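Local coordinates for arylalkylamine N-Acetyltransferase 2 (Aedes aegypti, PDB 4FD5), which probably transfers the acyl group of acetyl-CoA or of long-chain acyl-CoA donors to the amine of arylalkylamines such as dopamine and serotonin, at residues 169-173 against 174-178; 106-109 against 110-114; 58-62 against 63-67. All blocks are in the same frame, centred on the assembly; numbering follows the deposited sequence.

Contact 1 of 3, residues 169-173 against 174-178; sequences TDATG and AFSQR
The side-chain carboxamide of Gln177 is the flat group here, and Ala171 and Gly173 meet it from two directions. Over one face stands the carbonyl oxygen of Gly173, with Gly173 O 3.2 Å from Gln177 CD. At the amide edge, Gln177 NE2 donates to Ala171 O over 2.9 Å with an N-H...O angle of 156°. Ala171 O lies within 3° of the amide plane, while the donor itself sits well above the plane of the Ala171 carbonyl. Gln177 NE2 also bonds to Lys213 O, so two carbonyls fix the rotation of the carboxamide and tie it to strand 213-220. This is the turn of a beta-alpha unit of the GNAT fold: strand 166-171, which pairs in parallel with strand 129-138, gives way to helix 174-182. Gly173 occupies the N-cap, and its carbonyl accepts the amide of Gln177, with Gly173 O 3.2 Å from Gln177 N. The methyl of Ala171 is wedged under the start of the helix, its CB 3.6 Å from Gln177 CG. The same methyl, Ala171 CB, also meets Ser176 OG at 3.6 Å; with chi1 at 84° the hydroxyl stands between its own N and carbonyl carbon. Two waters meet this hydroxyl. One lies 3.1 Å from Ser176 OG and donates to Thr169 OG1, which also bonds to Ile133 O, and the other is weakly held by Gly173 N.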
ATOM      1  N   THR A 169      -2.756   3.378  -6.466  1.00 14.80           N
ATOM      2  CA  THR A 169      -2.243   3.253  -5.108  1.00 13.62           C
ATOM      3  C   THR A 169      -2.992   4.207  -4.177  1.00 16.27           C
ATOM      4  O   THR A 169      -3.303   5.336  -4.560  1.00 15.48           O
ATOM      5  CB  THR A 169      -0.708   3.485  -5.038  1.00 14.13           C
ATOM      6  OG1 THR A 169      -0.209   3.102  -3.751  1.00 16.02           O
ATOM      7  CG2 THR A 169      -0.366   4.949  -5.282  1.00 16.61           C
ATOM      8  N   ASP A 170      -3.289   3.746  -2.964  1.00 14.93           N
ATOM      9  CA  ASP A 170      -3.917   4.596  -1.966  1.00 15.77           C
ATOM     10  C   ASP A 170      -2.799   5.014  -1.015  1.00 16.48           C
ATOM     11  O   ASP A 170      -2.500   4.329  -0.035  1.00 19.86           O
ATOM     12  CB  ASP A 170      -5.051   3.848  -1.243  1.00 17.12           C
ATOM     13  CG  ASP A 170      -6.154   3.368  -2.199  1.00 20.61           C
ATOM     14  OD1 ASP A 170      -6.121   3.723  -3.404  1.00 22.26           O
ATOM     15  OD2 ASP A 170      -7.044   2.613  -1.749  1.00 26.28           O
ATOM     16  N   ALA A 171      -2.175   6.140  -1.344  1.00 15.04           N
ATOM     17  CA  ALA A 171      -0.934   6.563  -0.751  1.00 17.22           C
ATOM     18  C   ALA A 171      -1.220   7.422   0.458  1.00 18.00           C
ATOM     19  O   ALA A 171      -1.745   8.526   0.332  1.00 16.54           O
ATOM     20  CB  ALA A 171      -0.119   7.334  -1.761  1.00 16.78           C
ATOM     21  N   THR A 172      -0.887   6.895   1.628  1.00 17.44           N
ATOM     22  CA  THR A 172      -1.195   7.580   2.878  1.00 18.03           C
ATOM     23  C   THR A 172      -0.086   8.512   3.307  1.00 19.61           C
ATOM     24  O   THR A 172      -0.312   9.381   4.149  1.00 19.48           O
ATOM     25  CB  THR A 172      -1.437   6.571   4.017  1.00 19.24           C
ATOM     26  OG1 THR A 172      -0.255   5.779   4.207  1.00 20.00           O
ATOM     27  CG2 THR A 172      -2.603   5.660   3.674  1.00 20.03           C
ATOM     28  N   GLY A 173       1.107   8.318   2.748  1.00 19.53           N
ATOM     29  CA  GLY A 173       2.279   9.065   3.180  1.00 22.50           C
ATOM     30  C   GLY A 173       2.927   9.911   2.095  1.00 21.42           C
ATOM     31  O   GLY A 173       2.834   9.604   0.902  1.00 20.45           O
ATOM     32  N   ALA A 174       3.622  10.958   2.528  1.00 21.43           N
ATOM     33  CA  ALA A 174       4.245  11.907   1.613  1.00 20.87           C
ATOM     34  C   ALA A 174       5.366  11.330   0.743  1.00 18.67           C
ATOM     35  O   ALA A 174       5.545  11.750  -0.405  1.00 17.95           O
ATOM     36  CB  ALA A 174       4.761  13.122   2.391  1.00 23.16           C
ATOM     37  N   PHE A 175       6.130  10.386   1.280  1.00 19.37           N
ATOM     38  CA  PHE A 175       7.278   9.881   0.544  1.00 21.19           C
ATOM     39  C   PHE A 175       6.827   9.030  -0.642  1.00 19.86           C
ATOM     40  O   PHE A 175       7.328   9.196  -1.764  1.00 19.79           O
ATOM     41  CB  PHE A 175       8.234   9.108   1.459  1.00 23.60           C
ATOM     42  CG  PHE A 175       8.801   9.943   2.580  1.00 25.86           C
ATOM     43  CD1 PHE A 175       9.852  10.824   2.343  1.00 24.47           C
ATOM     44  CD2 PHE A 175       8.286   9.847   3.860  1.00 25.71           C
ATOM     45  CE1 PHE A 175      10.374  11.600   3.379  1.00 24.61           C
ATOM     46  CE2 PHE A 175       8.805  10.625   4.895  1.00 26.75           C
ATOM     47  CZ  PHE A 175       9.845  11.491   4.646  1.00 23.36           C
ATOM     48  N   SER A 176       5.866   8.137  -0.396  1.00 19.23           N
ATOM     49  CA  SER A 176       5.378   7.280  -1.474  1.00 17.94           C
ATOM     50  C   SER A 176       4.615   8.120  -2.504  1.00 16.18           C
ATOM     51  O   SER A 176       4.688   7.864  -3.707  1.00 15.60           O
ATOM     52  CB  SER A 176       4.550   6.106  -0.934  1.00 23.12           C
ATOM     53  OG  SER A 176       3.198   6.460  -0.706  1.00 24.42           O
ATOM     54  N   GLN A 177       3.906   9.137  -2.028  1.00 16.40           N
ATOM     55  CA  GLN A 177       3.260  10.081  -2.942  1.00 17.62           C
ATOM     56  C   GLN A 177       4.279  10.720  -3.885  1.00 15.82           C
ATOM     57  O   GLN A 177       4.053  10.789  -5.102  1.00 15.42           O
ATOM     58  CB  GLN A 177       2.500  11.163  -2.165  1.00 17.62           C
ATOM     59  CG  GLN A 177       1.225  10.628  -1.503  1.00 17.25           C
ATOM     60  CD  GLN A 177       0.655  11.535  -0.419  1.00 19.27           C
ATOM     61  OE1 GLN A 177       1.064  12.690  -0.259  1.00 19.90           O
ATOM     62  NE2 GLN A 177      -0.298  11.008   0.333  1.00 17.17           N
ATOM     63  N   ARG A 178       5.397  11.201  -3.333  1.00 15.81           N
ATOM     64  CA  ARG A 178       6.424  11.814  -4.196  1.00 16.04           C
ATOM     65  C   ARG A 178       6.985  10.818  -5.217  1.00 17.09           C
ATOM     66  O   ARG A 178       7.160  11.149  -6.399  1.00 16.75           O
ATOM     67  CB  ARG A 178       7.553  12.423  -3.364  1.00 19.38           C
ATOM     68  CG  ARG A 178       8.615  13.122  -4.206  1.00 24.26           C
ATOM     69  CD  ARG A 178       9.596  13.902  -3.332  1.00 26.84           C
ATOM     70  NE  ARG A 178       8.935  14.943  -2.545  1.00 28.73           N
ATOM     71  CZ  ARG A 178       8.666  16.173  -2.991  1.00 31.79           C
ATOM     72  NH1 ARG A 178       8.998  16.535  -4.228  1.00 32.48           N
ATOM     73  NH2 ARG A 178       8.059  17.048  -2.196  1.00 31.41           N
TER
HETATM   74  O   HOH W   1       1.767   4.014  -2.028  1.00 29.62           O
HETATM   75  O   HOH W   2       2.443   6.034   1.940  1.00 27.32           O

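Contact 2 of 3, residues 106-109 against 110-114; sequences KKIF and KLLYE
Phe109 and Tyr113, Ile108 and Leu112 pair at a spacing of four residues along the alpha-helix 103-116, part of the helical excursion between the antiparallel neighbouring strands 75-85 and 129-138. Four backbone hydrogen bonds join 106-109 to 110-114 in the i to i+4 pattern. That from Tyr113 N to Phe109 O is 2.9 Å long, and that from Leu112 N to Ile108 O is 3.1 Å and nearly straight at 171°. Packing follows the same spacing. Ile108 and Leu112 run side by side in the same direction, with Ile108 CG2 3.9 Å from Leu112 CD1. Ile108 continues onto Leu36 of helix 35-39, and Leu112 onto Leu214 of strand 213-220. The Phe109 ring approaches the base of the next aromatic residue obliquely, its CE2 4.2 Å from Tyr113 CB, and both side chains rest on Ser93 of helix 92-99. Lys110 CB sits against the preceding turn, 3.2 Å from Lys106 O. Charge pairing takes place within 110-114, where a bend at chi4 (67°) brings the Lys110 ammonium back to Glu114. Glu114 OE1 bonds to Tyr196 OH, while Lys110 NZ meets Glu114 OE2 at 3.0 Å from above the carboxylate plane.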
ATOM      1  N   LYS A 106     -10.239  -0.592  12.356  1.00 22.60           N
ATOM      2  CA  LYS A 106     -11.500  -0.205  11.741  1.00 23.96           C
ATOM      3  C   LYS A 106     -11.501   1.261  11.290  1.00 21.87           C
ATOM      4  O   LYS A 106     -12.071   1.582  10.249  1.00 23.70           O
ATOM      5  CB  LYS A 106     -12.663  -0.476  12.687  1.00 27.07           C
ATOM      6  CG  LYS A 106     -14.012  -0.232  12.062  1.00 33.27           C
ATOM      7  CD  LYS A 106     -15.135  -0.598  13.031  1.00 38.08           C
ATOM      8  CE  LYS A 106     -16.474   0.038  12.614  1.00 40.28           C
ATOM      9  NZ  LYS A 106     -17.562  -0.217  13.608  1.00 41.36           N
ATOM     10  N   LYS A 107     -10.878   2.142  12.073  1.00 23.04           N
ATOM     11  CA  LYS A 107     -10.760   3.546  11.644  1.00 21.60           C
ATOM     12  C   LYS A 107     -10.048   3.658  10.292  1.00 20.69           C
ATOM     13  O   LYS A 107     -10.489   4.400   9.375  1.00 19.45           O
ATOM     14  CB  LYS A 107      -9.980   4.353  12.672  1.00 21.85           C
ATOM     15  CG  LYS A 107     -10.688   4.462  14.014  1.00 23.22           C
ATOM     16  CD  LYS A 107      -9.851   5.272  14.979  1.00 25.21           C
ATOM     17  CE  LYS A 107     -10.566   5.427  16.319  1.00 27.40           C
ATOM     18  NZ  LYS A 107      -9.648   5.953  17.355  1.00 30.06           N
ATOM     19  N   ILE A 108      -8.936   2.931  10.185  1.00 20.23           N
ATOM     20  CA  ILE A 108      -8.175   2.942   8.924  1.00 20.28           C
ATOM     21  C   ILE A 108      -8.979   2.358   7.744  1.00 21.67           C
ATOM     22  O   ILE A 108      -9.113   2.982   6.672  1.00 19.07           O
ATOM     23  CB  ILE A 108      -6.856   2.170   9.086  1.00 21.31           C
ATOM     24  CG1 ILE A 108      -5.971   2.868  10.122  1.00 22.53           C
ATOM     25  CG2 ILE A 108      -6.138   2.041   7.735  1.00 23.08           C
ATOM     26  CD1 ILE A 108      -4.799   2.025  10.580  1.00 22.58           C
ATOM     27  N   PHE A 109      -9.519   1.158   7.951  1.00 20.44           N
ATOM     28  CA  PHE A 109     -10.329   0.506   6.925  1.00 24.72           C
ATOM     29  C   PHE A 109     -11.445   1.439   6.442  1.00 24.36           C
ATOM     30  O   PHE A 109     -11.663   1.605   5.242  1.00 23.42           O
ATOM     31  CB  PHE A 109     -10.920  -0.807   7.462  1.00 26.93           C
ATOM     32  CG  PHE A 109     -11.673  -1.614   6.424  1.00 31.23           C
ATOM     33  CD1 PHE A 109     -11.090  -2.733   5.832  1.00 36.59           C
ATOM     34  CD2 PHE A 109     -12.953  -1.251   6.035  1.00 35.18           C
ATOM     35  CE1 PHE A 109     -11.780  -3.475   4.875  1.00 40.69           C
ATOM     36  CE2 PHE A 109     -13.646  -1.988   5.080  1.00 38.76           C
ATOM     37  CZ  PHE A 109     -13.058  -3.097   4.500  1.00 40.11           C
ATOM     38  N   LYS A 110     -12.142   2.049   7.394  1.00 22.50           N
ATOM     39  CA  LYS A 110     -13.240   2.952   7.103  1.00 23.38           C
ATOM     40  C   LYS A 110     -12.814   4.139   6.249  1.00 22.21           C
ATOM     41  O   LYS A 110     -13.483   4.461   5.264  1.00 23.64           O
ATOM     42  CB  LYS A 110     -13.889   3.433   8.403  1.00 24.70           C
ATOM     43  CG  LYS A 110     -15.137   4.272   8.219  1.00 27.04           C
ATOM     44  CD  LYS A 110     -15.812   4.539   9.573  1.00 28.89           C
ATOM     45  CE  LYS A 110     -16.565   5.867   9.580  1.00 35.43           C
ATOM     46  NZ  LYS A 110     -17.751   5.886   8.676  1.00 39.14           N
ATOM     47  N   LEU A 111     -11.707   4.792   6.607  1.00 20.72           N
ATOM     48  CA  LEU A 111     -11.270   5.929   5.797  1.00 19.56           C
ATOM     49  C   LEU A 111     -10.984   5.493   4.359  1.00 20.40           C
ATOM     50  O   LEU A 111     -11.423   6.140   3.388  1.00 18.27           O
ATOM     51  CB  LEU A 111     -10.039   6.592   6.399  1.00 19.16           C
ATOM     52  CG  LEU A 111      -9.379   7.664   5.524  1.00 18.35           C
ATOM     53  CD1 LEU A 111     -10.341   8.824   5.190  1.00 20.12           C
ATOM     54  CD2 LEU A 111      -8.119   8.169   6.207  1.00 20.10           C
ATOM     55  N   LEU A 112     -10.260   4.386   4.214  1.00 19.47           N
ATOM     56  CA  LEU A 112      -9.902   3.957   2.855  1.00 20.07           C
ATOM     57  C   LEU A 112     -11.138   3.543   2.037  1.00 22.26           C
ATOM     58  O   LEU A 112     -11.272   3.895   0.852  1.00 20.95           O
ATOM     59  CB  LEU A 112      -8.855   2.845   2.899  1.00 20.54           C
ATOM     60  CG  LEU A 112      -7.558   3.224   3.603  1.00 23.97           C
ATOM     61  CD1 LEU A 112      -6.764   1.972   3.921  1.00 26.10           C
ATOM     62  CD2 LEU A 112      -6.753   4.193   2.745  1.00 26.48           C
ATOM     63  N   TYR A 113     -12.060   2.825   2.670  1.00 19.87           N
ATOM     64  CA  TYR A 113     -13.328   2.466   2.016  1.00 21.84           C
ATOM     65  C   TYR A 113     -14.120   3.696   1.549  1.00 23.14           C
ATOM     66  O   TYR A 113     -14.559   3.802   0.392  1.00 21.94           O
ATOM     67  CB  TYR A 113     -14.161   1.619   2.982  1.00 26.85           C
ATOM     68  CG  TYR A 113     -15.564   1.345   2.503  1.00 28.97           C
ATOM     69  CD1 TYR A 113     -15.817   0.348   1.567  1.00 34.55           C
ATOM     70  CD2 TYR A 113     -16.636   2.084   2.992  1.00 30.79           C
ATOM     71  CE1 TYR A 113     -17.096   0.101   1.129  1.00 37.03           C
ATOM     72  CE2 TYR A 113     -17.918   1.846   2.557  1.00 33.29           C
ATOM     73  CZ  TYR A 113     -18.140   0.853   1.623  1.00 38.29           C
ATOM     74  OH  TYR A 113     -19.426   0.618   1.191  1.00 43.44           O
ATOM     75  N   GLU A 114     -14.280   4.639   2.464  1.00 22.30           N
ATOM     76  CA  GLU A 114     -15.011   5.860   2.179  1.00 24.82           C
ATOM     77  C   GLU A 114     -14.405   6.627   1.023  1.00 22.36           C
ATOM     78  O   GLU A 114     -15.126   7.103   0.146  1.00 22.78           O
ATOM     79  CB  GLU A 114     -15.014   6.766   3.391  1.00 27.24           C
ATOM     80  CG  GLU A 114     -15.850   6.275   4.519  1.00 28.30           C
ATOM     81  CD  GLU A 114     -15.822   7.262   5.660  1.00 32.24           C
ATOM     82  OE1 GLU A 114     -14.732   7.828   5.928  1.00 28.37           O
ATOM     83  OE2 GLU A 114     -16.886   7.490   6.261  1.00 36.63           O
TER

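Contact 3 of 3, residues 58-62 against 63-67; sequences STLKD and NVSIM
The carbonyl oxygen of Leu60 is met twice from the 63-67 side. Asn63 N donates to Leu60 O over 3.0 Å, from a position above the carbonyl plane, and a water that accepts from Ser65 N lies 3.0 Å from Leu60 O and can donate to it. A second water ties the preceding carbonyl to the following loop: its oxygen is 2.7 Å from Thr59 O, to which it can donate, accepts from Val64 N at 3.0 Å, and lies 2.7 Å from Ser65 OG. A chi1 of -60° sets that hydroxyl beside its own backbone N, where it can reach both this water and the amide of Asn81. A type I beta turn runs from Leu60 to Asn63, and Asn63, its last residue, has positive phi (62°), bending the chain so that helix 50-60 leads into strand 66-69 of the central GNAT sheet. Looser carbon contacts accompany these bonds. One branch of Leu60 packs on the serine, with Leu60 CD2 3.9 Å from Ser65 CB, and the leucine also touches Leu80 of strand 75-85. Farther round, Asp62 CB lies 4.1 Å from Val64 CG2. The Asp62 carboxylate accepts the amide of Ile83 through OD2, and Asn63 O is bonded by Arg162.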
ATOM      1  N   SER A  58      -2.279 -12.400   2.046  1.00 14.47           N
ATOM      2  CA  SER A  58      -3.240 -12.497   0.954  1.00 16.19           C
ATOM      3  C   SER A  58      -2.737 -11.750  -0.283  1.00 16.84           C
ATOM      4  O   SER A  58      -2.807 -12.252  -1.408  1.00 17.25           O
ATOM      5  CB  SER A  58      -4.603 -11.955   1.380  1.00 19.77           C
ATOM      6  OG  SER A  58      -5.579 -12.274   0.405  1.00 27.24           O
ATOM      7  N   THR A  59      -2.208 -10.552  -0.064  1.00 15.43           N
ATOM      8  CA  THR A  59      -1.672  -9.769  -1.171  1.00 14.02           C
ATOM      9  C   THR A  59      -0.509 -10.488  -1.875  1.00 14.14           C
ATOM     10  O   THR A  59      -0.481 -10.584  -3.109  1.00 13.89           O
ATOM     11  CB  THR A  59      -1.226  -8.393  -0.677  1.00 14.69           C
ATOM     12  OG1 THR A  59      -2.390  -7.667  -0.264  1.00 15.69           O
ATOM     13  CG2 THR A  59      -0.500  -7.615  -1.808  1.00 13.52           C
ATOM     14  N   LEU A  60       0.434 -10.989  -1.078  1.00 14.57           N
ATOM     15  CA  LEU A  60       1.584 -11.712  -1.594  1.00 14.56           C
ATOM     16  C   LEU A  60       1.152 -12.849  -2.510  1.00 15.65           C
ATOM     17  O   LEU A  60       1.765 -13.078  -3.547  1.00 14.95           O
ATOM     18  CB  LEU A  60       2.460 -12.256  -0.458  1.00 14.49           C
ATOM     19  CG  LEU A  60       3.357 -11.212   0.219  1.00 14.34           C
ATOM     20  CD1 LEU A  60       3.970 -11.723   1.528  1.00 15.56           C
ATOM     21  CD2 LEU A  60       4.447 -10.763  -0.742  1.00 15.88           C
ATOM     22  N   LYS A  61       0.086 -13.548  -2.137  1.00 16.76           N
ATOM     23  CA  LYS A  61      -0.351 -14.682  -2.958  1.00 16.46           C
ATOM     24  C   LYS A  61      -0.891 -14.330  -4.349  1.00 17.51           C
ATOM     25  O   LYS A  61      -1.086 -15.222  -5.190  1.00 19.47           O
ATOM     26  CB  LYS A  61      -1.345 -15.534  -2.181  1.00 17.72           C
ATOM     27  CG  LYS A  61      -0.672 -16.267  -1.046  1.00 17.30           C
ATOM     28  CD  LYS A  61      -1.673 -16.854  -0.067  1.00 19.08           C
ATOM     29  CE  LYS A  61      -0.941 -17.579   1.045  1.00 23.53           C
ATOM     30  NZ  LYS A  61      -1.856 -18.159   2.062  1.00 24.93           N
ATOM     31  N   ASP A  62      -1.111 -13.042  -4.616  1.00 15.65           N
ATOM     32  CA  ASP A  62      -1.451 -12.605  -5.977  1.00 17.89           C
ATOM     33  C   ASP A  62      -0.268 -12.722  -6.948  1.00 16.93           C
ATOM     34  O   ASP A  62      -0.433 -12.549  -8.161  1.00 18.21           O
ATOM     35  CB  ASP A  62      -1.986 -11.166  -5.998  1.00 17.62           C
ATOM     36  CG  ASP A  62      -3.431 -11.056  -5.537  1.00 21.18           C
ATOM     37  OD1 ASP A  62      -4.136 -12.096  -5.436  1.00 20.85           O
ATOM     38  OD2 ASP A  62      -3.871  -9.916  -5.276  1.00 21.37           O
ATOM     39  N   ASN A  63       0.919 -12.994  -6.402  1.00 16.02           N
ATOM     40  CA  ASN A  63       2.105 -13.296  -7.189  1.00 17.75           C
ATOM     41  C   ASN A  63       2.524 -12.140  -8.098  1.00 16.45           C
ATOM     42  O   ASN A  63       3.040 -12.356  -9.195  1.00 19.05           O
ATOM     43  CB  ASN A  63       1.864 -14.531  -8.060  1.00 20.49           C
ATOM     44  CG  ASN A  63       3.156 -15.220  -8.453  1.00 26.05           C
ATOM     45  OD1 ASN A  63       4.147 -15.174  -7.718  1.00 26.61           O
ATOM     46  ND2 ASN A  63       3.152 -15.872  -9.616  1.00 29.67           N
ATOM     47  N   VAL A  64       2.301 -10.913  -7.645  1.00 15.11           N
ATOM     48  CA  VAL A  64       2.724  -9.738  -8.419  1.00 15.51           C
ATOM     49  C   VAL A  64       3.529  -8.751  -7.582  1.00 14.24           C
ATOM     50  O   VAL A  64       3.727  -7.604  -8.002  1.00 13.99           O
ATOM     51  CB  VAL A  64       1.554  -8.999  -9.129  1.00 17.15           C
ATOM     52  CG1 VAL A  64       0.978  -9.858 -10.263  1.00 18.62           C
ATOM     53  CG2 VAL A  64       0.464  -8.606  -8.140  1.00 15.35           C
ATOM     54  N   SER A  65       3.994  -9.188  -6.410  1.00 13.40           N
ATOM     55  CA  SER A  65       4.812  -8.319  -5.564  1.00 12.25           C
ATOM     56  C   SER A  65       6.289  -8.418  -5.942  1.00 14.38           C
ATOM     57  O   SER A  65       6.741  -9.457  -6.417  1.00 15.07           O
ATOM     58  CB  SER A  65       4.635  -8.686  -4.089  1.00 13.05           C
ATOM     59  OG  SER A  65       3.274  -8.547  -3.713  1.00 13.53           O
ATOM     60  N   ILE A  66       7.043  -7.343  -5.698  1.00 13.84           N
ATOM     61  CA  ILE A  66       8.465  -7.302  -6.056  1.00 14.02           C
ATOM     62  C   ILE A  66       9.308  -7.083  -4.802  1.00 11.83           C
ATOM     63  O   ILE A  66       8.928  -6.310  -3.933  1.00 13.79           O
ATOM     64  CB  ILE A  66       8.748  -6.121  -6.997  1.00 12.66           C
ATOM     65  CG1 ILE A  66       7.811  -6.135  -8.207  1.00 16.62           C
ATOM     66  CG2 ILE A  66      10.220  -6.103  -7.415  1.00 16.02           C
ATOM     67  CD1 ILE A  66       8.039  -7.259  -9.132  1.00 17.88           C
ATOM     68  N   MET A  67      10.424  -7.795  -4.680  1.00 13.80           N
ATOM     69  CA  MET A  67      11.412  -7.510  -3.654  1.00 13.77           C
ATOM     70  C   MET A  67      12.728  -7.066  -4.278  1.00 14.90           C
ATOM     71  O   MET A  67      13.113  -7.504  -5.387  1.00 15.37           O
ATOM     72  CB  MET A  67      11.665  -8.732  -2.754  1.00 14.91           C
ATOM     73  CG  MET A  67      12.064  -9.966  -3.516  1.00 15.62           C
ATOM     74  SD  MET A  67      12.239 -11.361  -2.382  1.00 18.89           S
ATOM     75  CE  MET A  67      12.834 -12.612  -3.537  1.00 22.09           C
TER
HETATM   76  O   HOH W   3       1.333 -10.001  -4.992  1.00 14.16           O
HETATM   77  O   HOH W   4       4.186 -11.958  -4.925  1.00 15.33           O

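Contacts 1 and 2 are neighbours, their centres 16 Å apart and nearest atoms about 4 Å apart without touching. Asn116 joins them by bonding to both Asp170 and Leu112 O; Leu214 and Leu36 are also touched from both. Contact 3 lies across the chain's centre from contact 1, 19 Å away between centres, and 22 Å from contact 2. Strand 129-138 links contacts 1 and 3: Ile133 accepts from Thr169, and its neighbour Arg134 bonds to Thr59. In GNAT enzymes acyl-CoA enters the splay between the parallel strands corresponding to 129-138 and 166-171, so contact 1, at the end of the latter, is probably the closest to that cleft.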